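Local structure of B12-binding domain-containing protein (Kitasatospora setae, 6WTE) at residues I89-E92 and I93-T97; R391-V394 and D395-A399; L447-L450 and R451-A454. The protein probably transfers a methyl group from S-adenosylmethionine by a non-radical route, using bound cobalamin and a [4Fe-4S] cluster. All blocks are in the same frame, centred on the assembly; numbering follows the deposited sequence.

Contact 1: residues I89-E92 and I93-T97; sequences IITE and IRRLT
Ile-93 donates its backbone N-H to Ile-89 O at 3.0 Å, and Arg-94 N repeats the bond one residue on, to Ile-90 O, as in a regular alpha-helix. The ladder then slackens: Arg-95 N is shared between Thr-91 O and, through a weak, strongly bent bond of 3.1 Å, Glu-92 O.

Among the charged side chains, Glu-92 turns its CG anti to the backbone N (chi1 -174°) and meets Arg-95 almost at a right angle. Glu-92 OE1 stands 3.7 Å from Arg-95 NH1, well out of the guanidinium plane, a long salt bridge of charge alone. The other carboxylate oxygen, Glu-92 OE2, is hydrogen-bonded by His-53. Arg-94 sends its guanidinium to a salt bridge with Glu-122.

In the apolar contacts, Ile-93 CD1 touches Ile-89 CG2 at 4.1 Å, and the aliphatic part of Arg-94 runs alongside Ile-90, its CD 4.1 Å from Ile-90 CG2. Leu-96 CG sits against a backbone oxygen, Glu-92 O, at 3.3 Å.

Helix 83-96 is the crossover between parallel strands 63-67 and 101-104 of the B12-binding domain; Ile-89, Glu-92 and Leu-96 pack against Trp-48, Leu-52 and Phe-56, respectively, of helix 48-58.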
ATOM      1  N   ILE A  89      -6.816   4.302 -19.152  1.00 13.57           N
ATOM      2  CA  ILE A  89      -8.086   4.796 -18.628  1.00 13.65           C
ATOM      3  C   ILE A  89      -8.112   6.321 -18.637  1.00 15.32           C
ATOM      4  O   ILE A  89      -9.104   6.935 -19.049  1.00 14.80           O
ATOM      5  CB  ILE A  89      -8.341   4.226 -17.221  1.00 16.43           C
ATOM      6  CG1 ILE A  89      -8.719   2.739 -17.318  1.00 12.31           C
ATOM      7  CG2 ILE A  89      -9.412   5.047 -16.494  1.00 15.34           C
ATOM      8  CD1 ILE A  89      -8.560   1.949 -16.013  1.00 16.58           C
ATOM      9  N   ILE A  90      -7.020   6.952 -18.206  1.00 12.34           N
ATOM     10  CA  ILE A  90      -6.966   8.414 -18.177  1.00 14.02           C
ATOM     11  C   ILE A  90      -7.040   8.987 -19.590  1.00 15.57           C
ATOM     12  O   ILE A  90      -7.680  10.019 -19.822  1.00 14.64           O
ATOM     13  CB  ILE A  90      -5.704   8.881 -17.434  1.00 15.99           C
ATOM     14  CG1 ILE A  90      -5.836   8.550 -15.940  1.00 14.13           C
ATOM     15  CG2 ILE A  90      -5.468  10.373 -17.678  1.00 12.72           C
ATOM     16  CD1 ILE A  90      -4.557   8.745 -15.140  1.00 14.45           C
ATOM     17  N   THR A  91      -6.396   8.328 -20.554  1.00 14.00           N
ATOM     18  CA  THR A  91      -6.443   8.822 -21.927  1.00 17.27           C
ATOM     19  C   THR A  91      -7.867   8.807 -22.468  1.00 20.04           C
ATOM     20  O   THR A  91      -8.287   9.747 -23.155  1.00 18.21           O
ATOM     21  CB  THR A  91      -5.510   7.997 -22.818  1.00 16.04           C
ATOM     22  OG1 THR A  91      -4.157   8.208 -22.405  1.00 17.78           O
ATOM     23  CG2 THR A  91      -5.652   8.401 -24.275  1.00 19.65           C
ATOM     24  N   GLU A  92      -8.633   7.757 -22.153  1.00 16.44           N
ATOM     25  CA  GLU A  92     -10.032   7.726 -22.570  1.00 16.75           C
ATOM     26  C   GLU A  92     -10.841   8.822 -21.884  1.00 17.92           C
ATOM     27  O   GLU A  92     -11.690   9.463 -22.518  1.00 16.71           O
ATOM     28  CB  GLU A  92     -10.631   6.346 -22.291  1.00 18.74           C
ATOM     29  CG  GLU A  92     -12.047   6.167 -22.822  1.00 20.49           C
ATOM     30  CD  GLU A  92     -12.126   6.203 -24.343  1.00 25.30           C
ATOM     31  OE1 GLU A  92     -11.117   5.902 -25.013  1.00 28.46           O
ATOM     32  OE2 GLU A  92     -13.208   6.535 -24.868  1.00 30.67           O
ATOM     33  N   ILE A  93     -10.596   9.054 -20.592  1.00 15.01           N
ATOM     34  CA  ILE A  93     -11.283  10.131 -19.881  1.00 14.75           C
ATOM     35  C   ILE A  93     -11.080  11.457 -20.604  1.00 18.36           C
ATOM     36  O   ILE A  93     -12.034  12.210 -20.839  1.00 16.12           O
ATOM     37  CB  ILE A  93     -10.803  10.210 -18.422  1.00 16.55           C
ATOM     38  CG1 ILE A  93     -11.395   9.067 -17.592  1.00 16.26           C
ATOM     39  CG2 ILE A  93     -11.181  11.550 -17.815  1.00 13.87           C
ATOM     40  CD1 ILE A  93     -10.751   8.915 -16.208  1.00 16.25           C
ATOM     41  N   ARG A  94      -9.834  11.757 -20.977  1.00 17.01           N
ATOM     42  CA  ARG A  94      -9.522  13.041 -21.594  1.00 17.19           C
ATOM     43  C   ARG A  94     -10.086  13.164 -23.002  1.00 17.96           C
ATOM     44  O   ARG A  94     -10.193  14.282 -23.513  1.00 21.16           O
ATOM     45  CB  ARG A  94      -8.010  13.265 -21.598  1.00 16.30           C
ATOM     46  CG  ARG A  94      -7.440  13.340 -20.186  1.00 17.89           C
ATOM     47  CD  ARG A  94      -5.947  13.600 -20.167  1.00 20.26           C
ATOM     48  NE  ARG A  94      -5.605  14.945 -20.626  1.00 17.47           N
ATOM     49  CZ  ARG A  94      -5.715  16.035 -19.870  1.00 18.31           C
ATOM     50  NH1 ARG A  94      -6.177  15.942 -18.628  1.00 19.50           N
ATOM     51  NH2 ARG A  94      -5.372  17.219 -20.355  1.00 25.29           N
ATOM     52  N   ARG A  95     -10.439  12.046 -23.642  1.00 18.90           N
ATOM     53  CA  ARG A  95     -11.167  12.117 -24.905  1.00 21.04           C
ATOM     54  C   ARG A  95     -12.620  12.519 -24.708  1.00 20.63           C
ATOM     55  O   ARG A  95     -13.251  13.000 -25.657  1.00 19.48           O
ATOM     56  CB  ARG A  95     -11.103  10.775 -25.646  1.00 20.98           C
ATOM     57  CG  ARG A  95      -9.719  10.425 -26.184  1.00 24.60           C
ATOM     58  CD  ARG A  95      -9.775   9.273 -27.186  1.00 32.40           C
ATOM     59  NE  ARG A  95      -8.461   8.662 -27.390  1.00 44.22           N
ATOM     60  CZ  ARG A  95      -8.266   7.426 -27.843  1.00 43.38           C
ATOM     61  NH1 ARG A  95      -9.302   6.652 -28.138  1.00 46.53           N
ATOM     62  NH2 ARG A  95      -7.032   6.960 -27.995  1.00 47.82           N
ATOM     63  N   LEU A  96     -13.149  12.364 -23.494  1.00 18.32           N
ATOM     64  CA  LEU A  96     -14.565  12.543 -23.207  1.00 17.85           C
ATOM     65  C   LEU A  96     -14.886  13.840 -22.477  1.00 17.67           C
ATOM     66  O   LEU A  96     -16.057  14.243 -22.454  1.00 20.66           O
ATOM     67  CB  LEU A  96     -15.077  11.360 -22.372  1.00 19.04           C
ATOM     68  CG  LEU A  96     -14.912   9.975 -23.004  1.00 19.70           C
ATOM     69  CD1 LEU A  96     -15.233   8.874 -21.991  1.00 20.30           C
ATOM     70  CD2 LEU A  96     -15.795   9.838 -24.233  1.00 22.71           C
ATOM     71  N   THR A  97     -13.894  14.499 -21.884  1.00 18.93           N
ATOM     72  CA  THR A  97     -14.138  15.725 -21.138  1.00 16.36           C
ATOM     73  C   THR A  97     -12.904  16.608 -21.218  1.00 20.56           C
ATOM     74  O   THR A  97     -11.777  16.117 -21.334  1.00 17.63           O
ATOM     75  CB  THR A  97     -14.482  15.445 -19.666  1.00 18.33           C
ATOM     76  OG1 THR A  97     -14.688  16.687 -18.976  1.00 16.23           O
ATOM     77  CG2 THR A  97     -13.343  14.675 -18.979  1.00 19.08           C
TER

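Contact 2: residues R391-V394 and D395-A399; sequences RACV and DAFMA
Cys-393 and Phe-397, one helical turn apart, make a sulfur-aromatic contact. Cys-393 SG sits 3.6 Å from the centroid of the Phe-397 ring and only 4° off its normal, so the sulfur is almost equally far from all six ring carbons. The thiol is carried there by a chi1 of -177°, which sets SG opposite the backbone N and beside the carbonyl carbon, facing the next turn.

Apolar packing continues on the adjoining side of the helix. Val-394 and Met-398 run alongside each other in the same direction, Val-394 CG1 lying 4.0 Å from Met-398 CG. Met-398 also touches Thr-405 and Phe-407 of strand 404-412.

Beneath these side chains runs an unbroken series of backbone hydrogen bonds. Asp-395 N reaches Arg-391 O at 2.9 Å with an N-H...O angle of 169°, Ala-396 N follows to Ala-392 O, and both Phe-397 N to Cys-393 O and Met-398 N to Val-394 O measure 2.8 Å.

Cys-393 and Phe-397 also face strand 373-380, through Phe-380 and through Val-376 and Ala-378 respectively. The side chain of Phe-397 is about 13 Å from the iron-sulfur cluster, and the contact lies away from the binding sites. With its sulfur centred on an aromatic face in this buried layer, the cysteine acts as an apolar, polarisable group; dispersion and the attraction between thiol and pi cloud probably hold the pair.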
ATOM      1  N   ARG A 391      19.038 -18.943   5.447  1.00 17.26           N
ATOM      2  CA  ARG A 391      18.752 -20.162   6.206  1.00 18.06           C
ATOM      3  C   ARG A 391      18.580 -19.864   7.687  1.00 21.06           C
ATOM      4  O   ARG A 391      17.673 -20.406   8.337  1.00 19.13           O
ATOM      5  CB  ARG A 391      19.870 -21.188   6.017  1.00 19.57           C
ATOM      6  CG  ARG A 391      19.999 -21.747   4.624  1.00 29.16           C
ATOM      7  CD  ARG A 391      20.918 -22.956   4.611  1.00 41.52           C
ATOM      8  NE  ARG A 391      21.393 -23.258   3.264  1.00 45.86           N
ATOM      9  CZ  ARG A 391      22.604 -22.941   2.814  1.00 43.54           C
ATOM     10  NH1 ARG A 391      23.467 -22.318   3.608  1.00 36.19           N
ATOM     11  NH2 ARG A 391      22.952 -23.253   1.572  1.00 47.37           N
ATOM     12  N   ALA A 392      19.445 -19.010   8.240  1.00 19.44           N
ATOM     13  CA  ALA A 392      19.340 -18.667   9.653  1.00 21.16           C
ATOM     14  C   ALA A 392      17.998 -18.022   9.960  1.00 16.67           C
ATOM     15  O   ALA A 392      17.370 -18.332  10.980  1.00 15.57           O
ATOM     16  CB  ALA A 392      20.482 -17.738  10.054  1.00 16.67           C
ATOM     17  N   CYS A 393      17.540 -17.125   9.084  1.00 14.54           N
ATOM     18  CA  CYS A 393      16.244 -16.492   9.291  1.00 13.03           C
ATOM     19  C   CYS A 393      15.104 -17.489   9.126  1.00 15.27           C
ATOM     20  O   CYS A 393      14.174 -17.513   9.943  1.00 15.91           O
ATOM     21  CB  CYS A 393      16.072 -15.316   8.328  1.00 13.48           C
ATOM     22  SG  CYS A 393      14.527 -14.434   8.574  1.00 19.62           S
ATOM     23  N   VAL A 394      15.157 -18.324   8.082  1.00 14.50           N
ATOM     24  CA  VAL A 394      14.122 -19.338   7.886  1.00 16.96           C
ATOM     25  C   VAL A 394      13.996 -20.207   9.127  1.00 14.31           C
ATOM     26  O   VAL A 394      12.899 -20.395   9.665  1.00 15.62           O
ATOM     27  CB  VAL A 394      14.420 -20.186   6.636  1.00 16.28           C
ATOM     28  CG1 VAL A 394      13.578 -21.461   6.637  1.00 16.91           C
ATOM     29  CG2 VAL A 394      14.147 -19.378   5.371  1.00 15.33           C
ATOM     30  N   ASP A 395      15.128 -20.721   9.620  1.00 16.10           N
ATOM     31  CA  ASP A 395      15.101 -21.624  10.770  1.00 15.76           C
ATOM     32  C   ASP A 395      14.510 -20.949  11.998  1.00 15.91           C
ATOM     33  O   ASP A 395      13.689 -21.542  12.710  1.00 16.55           O
ATOM     34  CB  ASP A 395      16.512 -22.132  11.073  1.00 17.99           C
ATOM     35  CG  ASP A 395      16.997 -23.144  10.054  1.00 21.09           C
ATOM     36  OD1 ASP A 395      16.170 -23.634   9.261  1.00 25.07           O
ATOM     37  OD2 ASP A 395      18.204 -23.448  10.048  1.00 23.35           O
ATOM     38  N   ALA A 396      14.921 -19.710  12.271  1.00 14.32           N
ATOM     39  CA  ALA A 396      14.433 -19.023  13.461  1.00 13.10           C
ATOM     40  C   ALA A 396      12.963 -18.640  13.322  1.00 16.17           C
ATOM     41  O   ALA A 396      12.180 -18.815  14.262  1.00 15.05           O
ATOM     42  CB  ALA A 396      15.283 -17.789  13.734  1.00 15.58           C
ATOM     43  N   PHE A 397      12.570 -18.109  12.158  1.00 13.60           N
ATOM     44  CA  PHE A 397      11.175 -17.720  11.958  1.00 12.24           C
ATOM     45  C   PHE A 397      10.244 -18.929  11.991  1.00 15.10           C
ATOM     46  O   PHE A 397       9.174 -18.880  12.608  1.00 13.49           O
ATOM     47  CB  PHE A 397      11.008 -16.965  10.634  1.00 12.01           C
ATOM     48  CG  PHE A 397      11.350 -15.510  10.712  1.00 11.72           C
ATOM     49  CD1 PHE A 397      12.222 -15.025  11.674  1.00 15.73           C
ATOM     50  CD2 PHE A 397      10.781 -14.609   9.816  1.00 12.65           C
ATOM     51  CE1 PHE A 397      12.536 -13.665  11.726  1.00 16.00           C
ATOM     52  CE2 PHE A 397      11.093 -13.253   9.868  1.00 17.38           C
ATOM     53  CZ  PHE A 397      11.967 -12.786  10.830  1.00 15.18           C
ATOM     54  N   MET A 398      10.625 -20.021  11.322  1.00 14.87           N
ATOM     55  CA  MET A 398       9.755 -21.190  11.274  1.00 14.72           C
ATOM     56  C   MET A 398       9.540 -21.789  12.659  1.00 14.47           C
ATOM     57  O   MET A 398       8.468 -22.337  12.938  1.00 15.91           O
ATOM     58  CB  MET A 398      10.333 -22.233  10.314  1.00 13.88           C
ATOM     59  CG  MET A 398      10.254 -21.822   8.851  1.00 13.61           C
ATOM     60  SD  MET A 398       8.545 -21.622   8.299  1.00 17.82           S
ATOM     61  CE  MET A 398       7.997 -23.319   8.459  1.00 17.33           C
ATOM     62  N   ALA A 399      10.532 -21.673  13.545  1.00 16.09           N
ATOM     63  CA  ALA A 399      10.399 -22.207  14.896  1.00 15.14           C
ATOM     64  C   ALA A 399       9.425 -21.408  15.753  1.00 18.63           C
ATOM     65  O   ALA A 399       9.045 -21.883  16.829  1.00 15.67           O
ATOM     66  CB  ALA A 399      11.772 -22.264  15.575  1.00 15.94           C
TER

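Contact 3: residues L447-L450 and R451-A454; sequences LKPL and RMCA
Pro-449 O accepts the shortest polar bond of this turn, from Met-452 N at 2.8 Å, with an N-H...O angle of 147°. The donor stands above the carbonyl plane. One residue further along, Cys-453 N binds Leu-450 O at 3.0 Å in a straighter bond, although this donor too lies above the plane of its acceptor's carbonyl. Two successive bonds of this i to i+3 kind wind the chain into a short 3-10 turn.

The proline is flanked by the side chains of two residues from the turn. Met-452 lies alongside it, extended beyond CG, and brings SD to 3.7 Å from Pro-449 CD. Arg-451 takes the cramped chi1 of 66°, with CG between its backbone N and carbonyl carbon, and its otherwise extended chain carries the guanidinium back beside the proline, which it meets obliquely. There Arg-451 NH1 comes within 3.6 Å of Pro-449 CB, and it also forms a salt bridge to Glu-425 of helix 418-427, a residue that touches the proline as well.

Lys-448 meets the end of the turn. Its CB lies 3.8 Å from Cys-453 SG, while a bend at chi3 (67°) brings CE to 3.3 Å from Met-452 O. The ammonium group continues to a salt bridge with Glu-458.

The side chain of Leu-450 leaves the turn and packs on Tyr-459, Thr-181 and Gln-183. Ala-454 N donates to the other carboxylate oxygen of Glu-458, which thus holds both ends of the turn to helix 456-461. The geometry is that of an isolated 3-10 turn in a surface connection, here joining strand 436-437 to helix 456-461 within the radical SAM core.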
ATOM      1  N   LEU A 447      21.644   4.963 -12.759  1.00 15.22           N
ATOM      2  CA  LEU A 447      20.731   5.896 -12.120  1.00 16.07           C
ATOM      3  C   LEU A 447      21.428   7.222 -11.838  1.00 16.65           C
ATOM      4  O   LEU A 447      22.657   7.308 -11.785  1.00 16.63           O
ATOM      5  CB  LEU A 447      20.187   5.320 -10.815  1.00 18.52           C
ATOM      6  CG  LEU A 447      19.453   3.987 -10.909  1.00 16.29           C
ATOM      7  CD1 LEU A 447      19.021   3.533  -9.517  1.00 17.19           C
ATOM      8  CD2 LEU A 447      18.262   4.122 -11.843  1.00 21.17           C
ATOM      9  N   LYS A 448      20.613   8.257 -11.634  1.00 15.28           N
ATOM     10  CA  LYS A 448      21.084   9.589 -11.314  1.00 15.20           C
ATOM     11  C   LYS A 448      20.521  10.017  -9.965  1.00 14.59           C
ATOM     12  O   LYS A 448      19.306   9.908  -9.745  1.00 13.60           O
ATOM     13  CB  LYS A 448      20.658  10.603 -12.405  1.00 14.83           C
ATOM     14  CG  LYS A 448      21.216  10.278 -13.789  1.00 18.08           C
ATOM     15  CD  LYS A 448      20.571  11.105 -14.901  1.00 25.08           C
ATOM     16  CE  LYS A 448      20.909  12.576 -14.788  1.00 20.63           C
ATOM     17  NZ  LYS A 448      20.525  13.323 -16.036  1.00 20.57           N
ATOM     18  N   PRO A 449      21.355  10.490  -9.041  1.00 15.38           N
ATOM     19  CA  PRO A 449      20.830  11.104  -7.817  1.00 15.38           C
ATOM     20  C   PRO A 449      20.000  12.331  -8.153  1.00 15.36           C
ATOM     21  O   PRO A 449      20.191  12.975  -9.188  1.00 15.57           O
ATOM     22  CB  PRO A 449      22.094  11.487  -7.036  1.00 19.03           C
ATOM     23  CG  PRO A 449      23.172  10.636  -7.610  1.00 20.97           C
ATOM     24  CD  PRO A 449      22.825  10.449  -9.051  1.00 13.75           C
ATOM     25  N   LEU A 450      19.089  12.666  -7.233  1.00 14.47           N
ATOM     26  CA  LEU A 450      18.143  13.758  -7.456  1.00 15.82           C
ATOM     27  C   LEU A 450      18.840  15.057  -7.848  1.00 16.77           C
ATOM     28  O   LEU A 450      18.370  15.774  -8.741  1.00 16.20           O
ATOM     29  CB  LEU A 450      17.295  13.972  -6.203  1.00 15.93           C
ATOM     30  CG  LEU A 450      16.443  15.243  -6.184  1.00 16.74           C
ATOM     31  CD1 LEU A 450      15.370  15.218  -7.266  1.00 13.72           C
ATOM     32  CD2 LEU A 450      15.816  15.445  -4.819  1.00 23.01           C
ATOM     33  N   ARG A 451      19.961  15.381  -7.198  1.00 18.58           N
ATOM     34  CA  ARG A 451      20.630  16.647  -7.487  1.00 18.04           C
ATOM     35  C   ARG A 451      21.206  16.694  -8.895  1.00 18.75           C
ATOM     36  O   ARG A 451      21.543  17.779  -9.379  1.00 18.72           O
ATOM     37  CB  ARG A 451      21.741  16.906  -6.470  1.00 21.09           C
ATOM     38  CG  ARG A 451      22.892  15.926  -6.553  1.00 21.93           C
ATOM     39  CD  ARG A 451      23.888  16.150  -5.430  1.00 21.33           C
ATOM     40  NE  ARG A 451      25.013  15.231  -5.527  1.00 29.56           N
ATOM     41  CZ  ARG A 451      24.963  13.956  -5.150  1.00 24.32           C
ATOM     42  NH1 ARG A 451      23.841  13.454  -4.650  1.00 26.48           N
ATOM     43  NH2 ARG A 451      26.033  13.185  -5.273  1.00 25.50           N
ATOM     44  N   MET A 452      21.341  15.552  -9.555  1.00 17.51           N
ATOM     45  CA  MET A 452      21.810  15.512 -10.931  1.00 17.95           C
ATOM     46  C   MET A 452      20.677  15.491 -11.941  1.00 16.50           C
ATOM     47  O   MET A 452      20.947  15.467 -13.147  1.00 19.68           O
ATOM     48  CB  MET A 452      22.697  14.287 -11.153  1.00 15.93           C
ATOM     49  CG  MET A 452      23.963  14.274 -10.333  1.00 18.83           C
ATOM     50  SD  MET A 452      24.974  12.875 -10.829  1.00 20.66           S
ATOM     51  CE  MET A 452      26.234  12.908  -9.556  1.00 24.70           C
ATOM     52  N   CYS A 453      19.424  15.485 -11.487  1.00 14.21           N
ATOM     53  CA  CYS A 453      18.289  15.448 -12.393  1.00 15.93           C
ATOM     54  C   CYS A 453      17.764  16.856 -12.635  1.00 18.33           C
ATOM     55  O   CYS A 453      17.823  17.723 -11.759  1.00 16.91           O
ATOM     56  CB  CYS A 453      17.176  14.565 -11.834  1.00 16.46           C
ATOM     57  SG  CYS A 453      17.683  12.839 -11.666  1.00 16.71           S
ATOM     58  N   ALA A 454      17.239  17.068 -13.840  1.00 18.94           N
ATOM     59  CA  ALA A 454      16.698  18.368 -14.206  1.00 19.18           C
ATOM     60  C   ALA A 454      15.347  18.641 -13.565  1.00 18.43           C
ATOM     61  O   ALA A 454      14.931  19.805 -13.500  1.00 18.23           O
ATOM     62  CB  ALA A 454      16.575  18.478 -15.726  1.00 23.41           C
TER

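Overall arrangement
The three contacts follow one another along the chain without nesting or crossing, and each is confined to a single continuous run of residues, so none closes a long loop. Contact 1 comes first, on the crossover helix of the B12-binding domain. Contact 2 lies in the radical SAM core, on helix 387-398 between parallel strands 373-380 and 404-412, on the opposite side of the chain's centre; the centres of contacts 1 and 2 are about 50 Å apart. Contact 3 follows in a surface loop, its centre about 39 Å from that of contact 2. The first two belong to beta-alpha-beta units of separate domains, while the third lies in the connection from strand 436-437 to helix 456-461.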